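Local coordinates for neutral ceramidase (Pseudomonas aeruginosa, PDB 2ZWS), which hydrolyses the N-acyl linkage of ceramide to give sphingosine and a free fatty acid, and also catalyses the reverse synthesis, using a zinc ion, at residues A172-G177 / A416-R421; P180-L185 / F277-E282; N254-S259 / T269-L274; R300-T305 / Q476-D481; I309-E312 / Q317-Q320. All blocks are in the same frame, centred on the assembly; numbering follows the deposited sequence. Where two conformers were deposited one is given.

Contact 1: A172-G177 / A416-R421; sequences AGYEDG and AGVRIR. Unlike the reference sequence in segment 172-177: Ala172 (reference Val).
The nearest CA pair between the loop 172-177 and residues 416-421 of helix 414-428, Tyr174 and Val418, is 9.8 Å apart, a gap spanned mostly by the tyrosine ring. The loop carries a type I beta turn from Tyr174 to Gly177, closed by the bond from Gly177 N to Tyr174 O; this is a loop-on-helix packing that ties the connection between helix 162-165 and strand 181-189 to a helix more than 200 residues later. Tyr174 holds its ring opposite the carbonyl carbon and beside its own N (chi1 -53°), which sends the phenol toward the helix. There Val418 meets it from the opposite direction: CG2 lies 3.6 Å from Tyr174 CZ, and CG1 lies 3.9 Å from Tyr174 CE1, so both methyls of the valine press on the hydroxyl end of the ring. Arg421, in the conformer described here, one of two, reaches the same end through a chain bent at chi3. Its guanidinium also makes a salt bridge from NH2 to Asp179, which may help to limit its rotation, while Arg419 is paired with Asp170 and Glu453. Tyr174 OH and Arg421 NH1 are 4.0 Å apart and, in this conformer, are joined by one water, which lies in the plane of both the ring and the guanidinium: it accepts from Arg421 NH1 at 2.8 Å and sits 2.8 Å from Tyr174 OH.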
# COMPACT_ATOMS: atom_id res chain seq x y z
N ALA A 172 13.95 -18.67 -18.24
CA ALA A 172 15.26 -18.06 -18.51
C ALA A 172 15.27 -16.61 -18.06
O ALA A 172 14.35 -15.85 -18.37
CB ALA A 172 15.60 -18.15 -19.99
N GLY A 173 16.31 -16.23 -17.32
CA GLY A 173 16.40 -14.89 -16.73
C GLY A 173 15.74 -14.81 -15.35
O GLY A 173 15.84 -13.79 -14.69
N TYR A 174 15.08 -15.89 -14.93
CA TYR A 174 14.39 -15.97 -13.64
C TYR A 174 14.66 -17.30 -12.93
O TYR A 174 13.83 -17.79 -12.17
CB TYR A 174 12.87 -15.76 -13.82
CG TYR A 174 12.53 -14.51 -14.58
CD1 TYR A 174 12.26 -14.54 -15.95
CD2 TYR A 174 12.52 -13.27 -13.94
CE1 TYR A 174 11.99 -13.40 -16.66
CE2 TYR A 174 12.24 -12.11 -14.65
CZ TYR A 174 11.97 -12.17 -16.00
OH TYR A 174 11.71 -11.00 -16.67
N GLU A 175 15.85 -17.87 -13.19
CA GLU A 175 16.23 -19.18 -12.68
C GLU A 175 16.40 -19.23 -11.16
O GLU A 175 16.34 -20.31 -10.55
CB GLU A 175 17.52 -19.67 -13.37
CG GLU A 175 17.44 -19.69 -14.91
CD GLU A 175 17.96 -18.42 -15.57
OE1 GLU A 175 18.43 -18.49 -16.74
OE2 GLU A 175 17.92 -17.34 -14.92
N ASP A 176 16.63 -18.05 -10.55
CA ASP A 176 16.71 -17.90 -9.08
C ASP A 176 15.33 -17.68 -8.43
O ASP A 176 15.22 -17.60 -7.21
CB ASP A 176 17.71 -16.80 -8.66
CG ASP A 176 17.35 -15.42 -9.21
OD1 ASP A 176 18.06 -14.43 -8.86
OD2 ASP A 176 16.37 -15.29 -9.97
N GLY A 177 14.28 -17.61 -9.26
CA GLY A 177 12.91 -17.37 -8.80
C GLY A 177 12.56 -15.91 -8.50
O GLY A 177 11.44 -15.62 -8.11
N ALA A 416 3.65 -15.05 -13.87
CA ALA A 416 2.30 -14.62 -14.29
C ALA A 416 2.38 -13.18 -14.84
O ALA A 416 1.78 -12.86 -15.88
CB ALA A 416 1.29 -14.75 -13.16
N GLY A 417 3.15 -12.35 -14.17
CA GLY A 417 3.33 -10.96 -14.60
C GLY A 417 4.23 -10.84 -15.82
O GLY A 417 3.93 -10.11 -16.78
N VAL A 418 5.35 -11.58 -15.78
CA VAL A 418 6.29 -11.56 -16.91
C VAL A 418 5.62 -12.00 -18.22
O VAL A 418 5.84 -11.39 -19.26
CB VAL A 418 7.57 -12.39 -16.63
CG1 VAL A 418 8.41 -12.53 -17.91
CG2 VAL A 418 8.38 -11.73 -15.54
N ARG A 419 4.82 -13.05 -18.18
CA ARG A 419 4.13 -13.50 -19.41
C ARG A 419 3.21 -12.40 -19.98
O ARG A 419 3.13 -12.20 -21.21
CB ARG A 419 3.34 -14.78 -19.15
CG ARG A 419 4.23 -16.02 -19.16
CD ARG A 419 3.35 -17.23 -19.01
NE ARG A 419 4.11 -18.40 -18.58
CZ ARG A 419 3.54 -19.54 -18.24
NH1 ARG A 419 4.29 -20.58 -17.85
NH2 ARG A 419 2.21 -19.65 -18.31
N ILE A 420 2.54 -11.68 -19.10
CA ILE A 420 1.65 -10.61 -19.55
C ILE A 420 2.46 -9.45 -20.12
O ILE A 420 2.16 -8.95 -21.19
CB ILE A 420 0.71 -10.14 -18.43
CG1 ILE A 420 -0.21 -11.30 -18.03
CG2 ILE A 420 -0.10 -8.94 -18.89
CD1 ILE A 420 -1.10 -11.04 -16.82
N ARG A 421 3.53 -9.08 -19.43
CA ARG A 421 4.44 -8.05 -19.91
C ARG A 421 4.95 -8.35 -21.32
O ARG A 421 4.90 -7.49 -22.21
CB ARG A 421 5.62 -7.96 -18.96
CG ARG A 421 6.02 -6.56 -18.61
CD ARG A 421 7.36 -6.61 -17.93
NE ARG A 421 7.32 -7.37 -16.69
CZ ARG A 421 8.41 -7.78 -16.02
NH1 ARG A 421 9.64 -7.55 -16.47
NH2 ARG A 421 8.25 -8.43 -14.87
O HOH W 1 12.00 -8.61 -15.30

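Contact 2: P180-L185 / F277-E282; sequences PQMSVL and FAKAYE
Lys279 is the first residue of the helical segment to meet the strand: its CB and CG lie beside the sulfur of Met182, with Lys279 CB 4.0 Å from Met182 SD. Beyond CG the chain bends at chi2 (66°) and leads away from the strand, so that NZ forms a salt bridge with Glu282 OE1 at 3.2 Å, approaching from above the carboxylate plane; NZ also bonds to a glycerol, probably from the crystallisation liquor. Ala280 follows, and its CA and that of Val184 are the nearest pair, 6.5 Å apart. Met182 SD is 3.4 Å from Ala280 N and 3.7 Å from Ala280 CB, a position it reaches because the methionine is extended through chi1 and chi2 and bends only at chi3, at its methyl. The axes of the segments 181-185 and 277-282 approach to 8.6 Å and cross at -52°, which makes this a helix packed over one face of the large mixed sheet of the N-terminal region. Alternate strand residues Met182 and Val184 point to the helix. Val184 supplies CG2, 4.0 Å from Ala280 CA, and its CB carries this methyl beside the backbone N. Further on in the same helix, Ile283 touches both Met182 and Val184, while Trp227 of helix 218-231 packs on Ala280.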
# COMPACT_ATOMS: atom_id res chain seq x y z
N PRO A 180 14.42 -9.50 -10.81
CA PRO A 180 15.35 -8.55 -10.24
C PRO A 180 15.13 -7.15 -10.81
O PRO A 180 15.79 -6.20 -10.40
CB PRO A 180 16.70 -9.10 -10.68
CG PRO A 180 16.42 -9.64 -12.02
CD PRO A 180 15.02 -10.23 -11.95
N GLN A 181 14.20 -7.01 -11.75
CA GLN A 181 14.09 -5.72 -12.44
C GLN A 181 13.43 -4.65 -11.59
O GLN A 181 12.28 -4.81 -11.16
CB GLN A 181 13.35 -5.85 -13.77
CG GLN A 181 13.37 -4.51 -14.54
CD GLN A 181 12.94 -4.68 -15.98
OE1 GLN A 181 13.77 -4.77 -16.90
NE2 GLN A 181 11.65 -4.74 -16.19
N MET A 182 14.17 -3.56 -11.37
CA MET A 182 13.57 -2.33 -10.90
C MET A 182 13.52 -1.31 -12.04
O MET A 182 14.51 -1.10 -12.76
CB MET A 182 14.38 -1.75 -9.74
CG MET A 182 13.83 -0.39 -9.26
SD MET A 182 14.72 0.29 -7.87
CE MET A 182 14.13 -0.77 -6.53
N SER A 183 12.36 -0.66 -12.21
CA SER A 183 12.18 0.41 -13.19
C SER A 183 11.95 1.70 -12.41
O SER A 183 11.33 1.69 -11.34
CB SER A 183 10.93 0.14 -14.05
OG SER A 183 11.05 -1.11 -14.74
N VAL A 184 12.46 2.82 -12.93
CA VAL A 184 12.24 4.12 -12.29
C VAL A 184 11.78 5.13 -13.32
O VAL A 184 12.42 5.30 -14.36
CB VAL A 184 13.52 4.64 -11.55
CG1 VAL A 184 13.24 6.01 -10.86
CG2 VAL A 184 14.02 3.61 -10.54
N LEU A 185 10.65 5.79 -13.01
CA LEU A 185 10.21 6.99 -13.74
C LEU A 185 10.59 8.21 -12.90
O LEU A 185 10.11 8.38 -11.77
CB LEU A 185 8.69 6.98 -14.00
CG LEU A 185 8.10 8.15 -14.81
CD1 LEU A 185 8.69 8.26 -16.20
CD2 LEU A 185 6.60 8.00 -14.93
N PHE A 277 15.97 1.47 -2.03
CA PHE A 277 16.32 2.86 -2.21
C PHE A 277 17.61 2.99 -3.01
O PHE A 277 17.70 3.81 -3.94
CB PHE A 277 16.51 3.59 -0.88
CG PHE A 277 17.24 4.89 -1.06
CD1 PHE A 277 16.59 5.99 -1.58
CD2 PHE A 277 18.60 4.96 -0.83
CE1 PHE A 277 17.29 7.20 -1.85
CE2 PHE A 277 19.31 6.14 -1.08
CZ PHE A 277 18.66 7.25 -1.60
N ALA A 278 18.64 2.21 -2.64
CA ALA A 278 19.97 2.42 -3.22
C ALA A 278 19.92 2.18 -4.73
O ALA A 278 20.48 2.93 -5.52
CB ALA A 278 21.01 1.58 -2.54
N LYS A 279 19.18 1.15 -5.12
CA LYS A 279 19.04 0.84 -6.54
C LYS A 279 18.24 1.90 -7.28
O LYS A 279 18.61 2.28 -8.41
CB LYS A 279 18.46 -0.57 -6.76
CG LYS A 279 18.54 -1.07 -8.23
CD LYS A 279 20.01 -1.25 -8.63
CE LYS A 279 20.21 -1.71 -10.05
NZ LYS A 279 21.66 -2.10 -10.11
N ALA A 280 17.16 2.39 -6.66
CA ALA A 280 16.30 3.41 -7.30
C ALA A 280 17.10 4.68 -7.52
O ALA A 280 17.04 5.28 -8.58
CB ALA A 280 15.07 3.70 -6.45
N TYR A 281 17.88 5.04 -6.50
CA TYR A 281 18.68 6.24 -6.57
C TYR A 281 19.74 6.11 -7.67
O TYR A 281 19.98 7.07 -8.43
CB TYR A 281 19.36 6.49 -5.21
CG TYR A 281 19.90 7.88 -5.10
CD1 TYR A 281 21.25 8.14 -5.31
CD2 TYR A 281 19.05 8.94 -4.80
CE1 TYR A 281 21.73 9.46 -5.25
CE2 TYR A 281 19.53 10.24 -4.74
CZ TYR A 281 20.86 10.49 -4.95
OH TYR A 281 21.32 11.77 -4.87
N GLU A 282 20.37 4.94 -7.74
CA GLU A 282 21.37 4.64 -8.78
C GLU A 282 20.74 4.79 -10.17
O GLU A 282 21.26 5.50 -11.06
CB GLU A 282 21.90 3.21 -8.63
CG GLU A 282 22.84 2.85 -9.78
CD GLU A 282 23.35 1.43 -9.76
OE1 GLU A 282 22.89 0.59 -8.96
OE2 GLU A 282 24.27 1.14 -10.57

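Contact 3: N254-S259 / T269-L274; sequences NLKPGS and TREIGL
Glu271 is touched by two side chains of the loop 254-259, Asn254 at CB and CG and Lys256 at the carboxylate. Asn254, its CG anti to the backbone N (chi1 176°), which carries the amide toward the helix, crosses the glutamate chain at about a right angle, yet its amide plane is only 14° from that of the carboxylate; Asn254 OD1 is 3.7 Å from Glu271 CG, and Asn254 ND2 is 3.9 Å from Glu271 CB. Lys256 also crosses it, laying its methylenes on the acid, with Lys256 CG 3.4 Å from Glu271 OE2. Lys256 NZ itself stays 4.8 Å from Glu271 OE2, and the strongest partner of Glu271 is Arg275, one turn on in the helix, through a salt bridge. Behind these groups, Asn254 OD1 accepts from Lys256 N at 3.1 Å, an Asx turn, with the donor tilted 35° from the carbonyl plane. A type II beta turn follows from Lys256 to Ser259, in which Lys256 O accepts from both Ser259 N and Ser259 OG on one face of its plane. These turns shape the loop that lies against the first half of helix 265-286. Across the segments the contact is packing of amide and methylenes on the glutamate; the nearby lysine and the Arg275 salt bridge would probably help keep Glu271 ionised.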
# COMPACT_ATOMS: atom_id res chain seq x y z
N ASN A 254 17.92 -10.95 6.23
CA ASN A 254 18.88 -9.90 6.53
C ASN A 254 20.08 -10.47 7.26
O ASN A 254 20.05 -10.68 8.48
CB ASN A 254 18.24 -8.79 7.36
CG ASN A 254 19.23 -7.74 7.78
OD1 ASN A 254 20.36 -7.67 7.27
ND2 ASN A 254 18.80 -6.88 8.69
N LEU A 255 21.13 -10.76 6.50
CA LEU A 255 22.34 -11.36 7.07
C LEU A 255 23.50 -10.36 7.12
O LEU A 255 24.66 -10.74 7.16
CB LEU A 255 22.73 -12.63 6.30
CG LEU A 255 21.63 -13.71 6.30
CD1 LEU A 255 22.09 -14.93 5.47
CD2 LEU A 255 21.21 -14.14 7.71
N LYS A 256 23.17 -9.07 7.18
CA LYS A 256 24.17 -8.03 7.37
C LYS A 256 24.94 -8.27 8.68
O LYS A 256 24.38 -8.81 9.63
CB LYS A 256 23.48 -6.67 7.45
CG LYS A 256 23.06 -6.12 6.10
CD LYS A 256 24.27 -5.63 5.29
CE LYS A 256 24.76 -4.26 5.75
NZ LYS A 256 25.88 -3.80 4.91
N PRO A 257 26.24 -7.88 8.72
CA PRO A 257 27.08 -8.14 9.89
C PRO A 257 26.43 -7.76 11.21
O PRO A 257 25.78 -6.70 11.32
CB PRO A 257 28.32 -7.28 9.62
CG PRO A 257 28.41 -7.21 8.13
CD PRO A 257 26.98 -7.16 7.66
N GLY A 258 26.57 -8.65 12.19
CA GLY A 258 26.12 -8.40 13.56
C GLY A 258 24.63 -8.56 13.77
O GLY A 258 24.11 -8.27 14.86
N SER A 259 23.92 -9.00 12.74
CA SER A 259 22.49 -9.19 12.85
C SER A 259 22.10 -10.65 12.67
O SER A 259 22.65 -11.34 11.81
CB SER A 259 21.75 -8.29 11.84
OG SER A 259 21.66 -8.89 10.55
N THR A 269 13.26 -4.05 8.23
CA THR A 269 12.47 -3.09 7.44
C THR A 269 13.37 -2.01 6.85
O THR A 269 13.28 -1.69 5.65
CB THR A 269 11.37 -2.44 8.33
OG1 THR A 269 10.45 -3.45 8.77
CG2 THR A 269 10.60 -1.39 7.55
N ARG A 270 14.24 -1.47 7.69
CA ARG A 270 15.19 -0.44 7.27
C ARG A 270 16.17 -0.97 6.21
O ARG A 270 16.42 -0.32 5.22
CB ARG A 270 15.94 0.10 8.49
CG ARG A 270 16.77 1.36 8.22
CD ARG A 270 17.35 1.94 9.50
NE ARG A 270 18.23 3.07 9.23
CZ ARG A 270 18.63 3.97 10.13
NH1 ARG A 270 19.43 4.95 9.76
NH2 ARG A 270 18.24 3.89 11.40
N GLU A 271 16.71 -2.17 6.45
CA GLU A 271 17.69 -2.75 5.54
C GLU A 271 17.11 -3.05 4.17
O GLU A 271 17.72 -2.70 3.16
CB GLU A 271 18.29 -4.00 6.15
CG GLU A 271 19.33 -4.72 5.26
CD GLU A 271 20.55 -3.89 4.90
OE1 GLU A 271 20.86 -2.87 5.56
OE2 GLU A 271 21.24 -4.28 3.93
N ILE A 272 15.96 -3.71 4.12
CA ILE A 272 15.33 -4.05 2.83
C ILE A 272 14.86 -2.78 2.13
O ILE A 272 14.97 -2.64 0.91
CB ILE A 272 14.19 -5.12 3.00
CG1 ILE A 272 14.75 -6.41 3.62
CG2 ILE A 272 13.42 -5.41 1.67
CD1 ILE A 272 15.94 -7.05 2.81
N GLY A 273 14.35 -1.81 2.91
CA GLY A 273 14.06 -0.50 2.33
C GLY A 273 15.28 0.17 1.74
O GLY A 273 15.22 0.70 0.62
N LEU A 274 16.38 0.13 2.47
CA LEU A 274 17.61 0.75 1.96
C LEU A 274 18.12 0.07 0.70
O LEU A 274 18.64 0.75 -0.19
CB LEU A 274 18.71 0.75 3.02
CG LEU A 274 18.51 1.79 4.12
CD1 LEU A 274 19.55 1.58 5.21
CD2 LEU A 274 18.57 3.22 3.59

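Contact 4: R300-T305 / Q476-D481; sequences RFVDFT and QQLFVD
Strand residue Val302 faces helix residue Leu478 at a CA-CA separation of 8.6 Å, a spacing that Arg300 and Val302 of the strand and Phe304 just after it fill around one leucine. CD1 of Leu478 lies mainly against the ring of Phe304, 3.7 Å from Phe304 CE1 and nearly as close to CZ, the side chains crossing obliquely. CD2 goes to Val302 tip to tip, 3.9 Å from Val302 CG1, and also touches Arg300, with Arg300 NH2 3.4 Å from Leu478 CD2. With CG beside its own N (chi1 -67°), the leucine directs both branches into this gap. This is a helix packed over the edge strand of the four-stranded mixed sheet, where 295-303 pairs with 392-400; Ile395 and Leu393 of that neighbour lie beside Val302 and Phe304. The guanidinium of Arg300 is folded back by bends at chi2 and chi3 so that Val302 CG2 stands 3.7 Å above its plane, over its centre. A water in the plane of the group accepts from Arg300 NH2 at 2.9 Å and donates to Leu478 O, linking the strand to the helix backbone. At the strand end, Asp303 OD1 accepts from Thr305 N in an Asx turn, and the ring of Phe304 is met edge-to-face by Tyr467.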
# COMPACT_ATOMS: atom_id res chain seq x y z
N ARG A 300 -11.34 -0.65 -18.30
CA ARG A 300 -12.54 -1.45 -18.41
C ARG A 300 -12.81 -2.17 -17.10
O ARG A 300 -11.91 -2.83 -16.59
CB ARG A 300 -12.31 -2.52 -19.49
CG ARG A 300 -13.39 -2.53 -20.47
CD ARG A 300 -13.84 -3.92 -20.80
NE ARG A 300 -12.84 -4.83 -21.33
CZ ARG A 300 -13.12 -6.10 -21.62
NH1 ARG A 300 -14.36 -6.53 -21.41
NH2 ARG A 300 -12.20 -6.93 -22.12
N PHE A 301 -14.04 -2.08 -16.58
CA PHE A 301 -14.52 -3.10 -15.63
C PHE A 301 -14.93 -4.36 -16.40
O PHE A 301 -15.73 -4.29 -17.34
CB PHE A 301 -15.69 -2.61 -14.80
CG PHE A 301 -15.30 -1.70 -13.66
CD1 PHE A 301 -14.47 -2.15 -12.63
CD2 PHE A 301 -15.82 -0.40 -13.57
CE1 PHE A 301 -14.15 -1.33 -11.54
CE2 PHE A 301 -15.48 0.46 -12.48
CZ PHE A 301 -14.64 -0.00 -11.49
N VAL A 302 -14.38 -5.49 -15.98
CA VAL A 302 -14.64 -6.79 -16.65
C VAL A 302 -15.38 -7.73 -15.72
O VAL A 302 -14.94 -7.98 -14.60
CB VAL A 302 -13.32 -7.46 -17.10
CG1 VAL A 302 -13.60 -8.73 -17.89
CG2 VAL A 302 -12.50 -6.49 -17.95
N ASP A 303 -16.52 -8.26 -16.18
CA ASP A 303 -17.20 -9.28 -15.41
C ASP A 303 -16.47 -10.64 -15.59
O ASP A 303 -16.41 -11.21 -16.71
CB ASP A 303 -18.66 -9.38 -15.84
CG ASP A 303 -19.48 -10.31 -14.93
OD1 ASP A 303 -18.91 -10.98 -14.04
OD2 ASP A 303 -20.73 -10.33 -15.11
N PHE A 304 -15.89 -11.12 -14.49
CA PHE A 304 -15.08 -12.36 -14.52
C PHE A 304 -15.95 -13.62 -14.55
O PHE A 304 -15.46 -14.71 -14.89
CB PHE A 304 -14.08 -12.37 -13.33
CG PHE A 304 -12.73 -11.83 -13.68
CD1 PHE A 304 -12.59 -10.67 -14.44
CD2 PHE A 304 -11.58 -12.49 -13.25
CE1 PHE A 304 -11.32 -10.18 -14.79
CE2 PHE A 304 -10.32 -12.01 -13.60
CZ PHE A 304 -10.19 -10.87 -14.38
N THR A 305 -17.23 -13.48 -14.23
CA THR A 305 -18.13 -14.65 -14.15
C THR A 305 -18.35 -15.24 -15.55
O THR A 305 -18.81 -14.55 -16.46
CB THR A 305 -19.45 -14.27 -13.46
OG1 THR A 305 -19.17 -13.81 -12.12
CG2 THR A 305 -20.39 -15.47 -13.37
N GLN A 476 -4.06 -12.25 -19.20
CA GLN A 476 -3.21 -12.00 -20.34
C GLN A 476 -4.06 -11.58 -21.55
O GLN A 476 -3.73 -10.60 -22.24
CB GLN A 476 -2.36 -13.23 -20.68
CG GLN A 476 -1.25 -12.97 -21.67
CD GLN A 476 -0.16 -14.01 -21.59
OE1 GLN A 476 0.31 -14.37 -20.51
NE2 GLN A 476 0.28 -14.50 -22.76
N GLN A 477 -5.16 -12.28 -21.77
CA GLN A 477 -6.08 -11.93 -22.86
C GLN A 477 -6.61 -10.51 -22.70
O GLN A 477 -6.64 -9.74 -23.67
CB GLN A 477 -7.27 -12.87 -22.85
CG GLN A 477 -8.36 -12.51 -23.83
CD GLN A 477 -9.43 -13.55 -23.85
OE1 GLN A 477 -10.55 -13.32 -23.37
NE2 GLN A 477 -9.09 -14.72 -24.34
N LEU A 478 -7.03 -10.17 -21.48
CA LEU A 478 -7.61 -8.86 -21.21
C LEU A 478 -6.61 -7.73 -21.48
O LEU A 478 -6.96 -6.71 -22.11
CB LEU A 478 -8.12 -8.80 -19.78
CG LEU A 478 -9.33 -9.70 -19.49
CD1 LEU A 478 -9.63 -9.74 -18.00
CD2 LEU A 478 -10.56 -9.31 -20.27
N PHE A 479 -5.39 -7.90 -20.98
CA PHE A 479 -4.35 -6.90 -21.23
C PHE A 479 -3.90 -6.84 -22.68
O PHE A 479 -3.61 -5.75 -23.20
CB PHE A 479 -3.18 -7.10 -20.26
CG PHE A 479 -3.43 -6.52 -18.89
CD1 PHE A 479 -3.49 -5.14 -18.72
CD2 PHE A 479 -3.60 -7.34 -17.77
CE1 PHE A 479 -3.72 -4.57 -17.47
CE2 PHE A 479 -3.83 -6.74 -16.48
CZ PHE A 479 -3.89 -5.35 -16.36
N VAL A 480 -3.79 -7.99 -23.36
CA VAL A 480 -3.41 -7.94 -24.77
C VAL A 480 -4.49 -7.23 -25.59
O VAL A 480 -4.17 -6.35 -26.42
CB VAL A 480 -3.10 -9.35 -25.32
CG1 VAL A 480 -3.09 -9.34 -26.87
CG2 VAL A 480 -1.76 -9.79 -24.77
N ASP A 481 -5.75 -7.57 -25.33
CA ASP A 481 -6.84 -6.94 -26.07
C ASP A 481 -6.84 -5.41 -25.84
O ASP A 481 -7.05 -4.63 -26.78
CB ASP A 481 -8.20 -7.58 -25.72
CG ASP A 481 -8.36 -9.00 -26.31
OD1 ASP A 481 -7.48 -9.43 -27.09
OD2 ASP A 481 -9.38 -9.66 -26.00
O HOH W 2 -9.57 -5.68 -22.54

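Contact 5: I309-E312 / Q317-Q320; sequences IRPE and QPRQ
Ile309 and Arg319 satisfy each other's backbone polar groups through two nearly straight bonds. Ile309 N donates a hydrogen bond to Arg319 O at 2.7 Å with an angle of 171°, although it lies above that carbonyl plane, 38° out of it; Arg319 N returns a bond to Ile309 O at 3.1 Å, this time in the carbonyl plane. The pair is an antiparallel hydrogen-bonded one, and it belongs to a short beta hairpin, strands 308-309 and 319-320 joined by the loop 310-318. Pro311 and Pro318 lie beside each other, Pro311 CD 4.4 Å from Pro318 CG, with Pro311 CB 3.9 Å from Gln317 C. Gln317 O is taken by Thr314 OG1, and Gln317 N by Asp315. The charged ends find partners of their own: in one of the two conformers of Glu312, Arg310 NE forms a salt bridge with Glu312 OE2 at 2.8 Å, in the plane of the guanidinium but above that of the carboxylate, and Arg310 NH2 pairs with Asp481. Arg319 turns its guanidinium to Asp315 through NH2, while Gln317 CB rests 3.6 Å over one face of it, toward the rim. On the face it shares with Arg319, Ile309 packs against Trp470 and, on helix 471-488, Ala473 and Ala474.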
# COMPACT_ATOMS: atom_id res chain seq x y z
N ILE A 309 -12.22 -17.54 -22.46
CA ILE A 309 -10.82 -17.34 -22.78
C ILE A 309 -10.48 -18.02 -24.10
O ILE A 309 -10.73 -19.22 -24.28
CB ILE A 309 -9.88 -17.89 -21.67
CG1 ILE A 309 -10.40 -17.47 -20.29
CG2 ILE A 309 -8.45 -17.39 -21.92
CD1 ILE A 309 -9.86 -18.24 -19.15
N ARG A 310 -9.88 -17.25 -25.00
CA ARG A 310 -9.56 -17.75 -26.34
C ARG A 310 -8.40 -18.76 -26.28
O ARG A 310 -7.50 -18.63 -25.44
CB ARG A 310 -9.26 -16.60 -27.29
CG ARG A 310 -10.41 -15.60 -27.42
CD ARG A 310 -10.25 -14.68 -28.61
NE ARG A 310 -9.02 -13.89 -28.56
CZ ARG A 310 -8.88 -12.74 -27.91
NH1 ARG A 310 -9.89 -12.22 -27.22
NH2 ARG A 310 -7.72 -12.11 -27.95
N PRO A 311 -8.42 -19.78 -27.16
CA PRO A 311 -7.37 -20.81 -27.14
C PRO A 311 -5.92 -20.32 -27.23
O PRO A 311 -5.04 -21.00 -26.71
CB PRO A 311 -7.71 -21.71 -28.35
CG PRO A 311 -8.76 -21.02 -29.13
CD PRO A 311 -9.46 -20.07 -28.18
N GLU A 312 -5.69 -19.18 -27.88
CA GLU A 312 -4.33 -18.62 -27.97
C GLU A 312 -3.68 -18.39 -26.60
O GLU A 312 -2.45 -18.33 -26.51
CB GLU A 312 -4.32 -17.33 -28.81
CG GLU A 312 -5.42 -16.34 -28.47
CD GLU A 312 -5.76 -15.39 -29.61
OE1 GLU A 312 -4.84 -14.77 -30.18
OE2 GLU A 312 -6.96 -15.26 -29.94
N GLN A 317 -7.29 -25.09 -26.15
CA GLN A 317 -8.73 -25.26 -26.15
C GLN A 317 -9.38 -23.99 -25.61
O GLN A 317 -8.77 -23.29 -24.79
CB GLN A 317 -9.14 -26.45 -25.28
CG GLN A 317 -8.82 -27.84 -25.87
CD GLN A 317 -9.25 -27.97 -27.33
OE1 GLN A 317 -8.42 -28.20 -28.21
NE2 GLN A 317 -10.55 -27.81 -27.59
N PRO A 318 -10.61 -23.68 -26.07
CA PRO A 318 -11.37 -22.61 -25.43
C PRO A 318 -11.65 -22.94 -23.97
O PRO A 318 -12.00 -24.08 -23.64
CB PRO A 318 -12.69 -22.57 -26.22
CG PRO A 318 -12.40 -23.26 -27.50
CD PRO A 318 -11.35 -24.28 -27.21
N ARG A 319 -11.50 -21.94 -23.09
CA ARG A 319 -11.74 -22.14 -21.67
C ARG A 319 -12.68 -21.06 -21.13
O ARG A 319 -12.99 -20.10 -21.83
CB ARG A 319 -10.42 -22.18 -20.88
CG ARG A 319 -9.44 -23.32 -21.28
CD ARG A 319 -10.00 -24.72 -21.06
NE ARG A 319 -9.05 -25.77 -21.45
CZ ARG A 319 -9.36 -27.07 -21.57
NH1 ARG A 319 -10.59 -27.48 -21.35
NH2 ARG A 319 -8.43 -27.95 -21.93
N GLN A 320 -13.16 -21.25 -19.91
CA GLN A 320 -13.98 -20.26 -19.21
C GLN A 320 -13.53 -20.20 -17.78
O GLN A 320 -13.27 -21.25 -17.18
CB GLN A 320 -15.44 -20.68 -19.20
CG GLN A 320 -16.29 -20.06 -20.25
CD GLN A 320 -17.78 -20.16 -19.92
OE1 GLN A 320 -18.61 -19.62 -20.65
NE2 GLN A 320 -18.12 -20.83 -18.81

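Overall arrangement
Helices 414-428 and 471-488 join contacts 1 and 4: Arg419 CB lies 3.3 Å from Gln476 OE1, and Ile420 CG2 packs 3.8 Å from Phe479 CB. Contact 5 docks on the second of these helices by a salt bridge from Arg310 NH2 to Asp481 OD1 at 2.8 Å. Contacts 2 and 3 share helix 265-286; contact 3 lies across the chain's centre from contact 4, centres 40 Å apart. Contact 1 touches contact 2 between Arg421 NH1 and Gln181 NE2. None forms the zinc site: side chains of Phe304 and the zinc ligand Tyr448 are about 12 Å apart, as are those of Asn254 and the probable nucleophile Ser250. The side chain of Arg300 is about 8 Å from a bound palmitic acid.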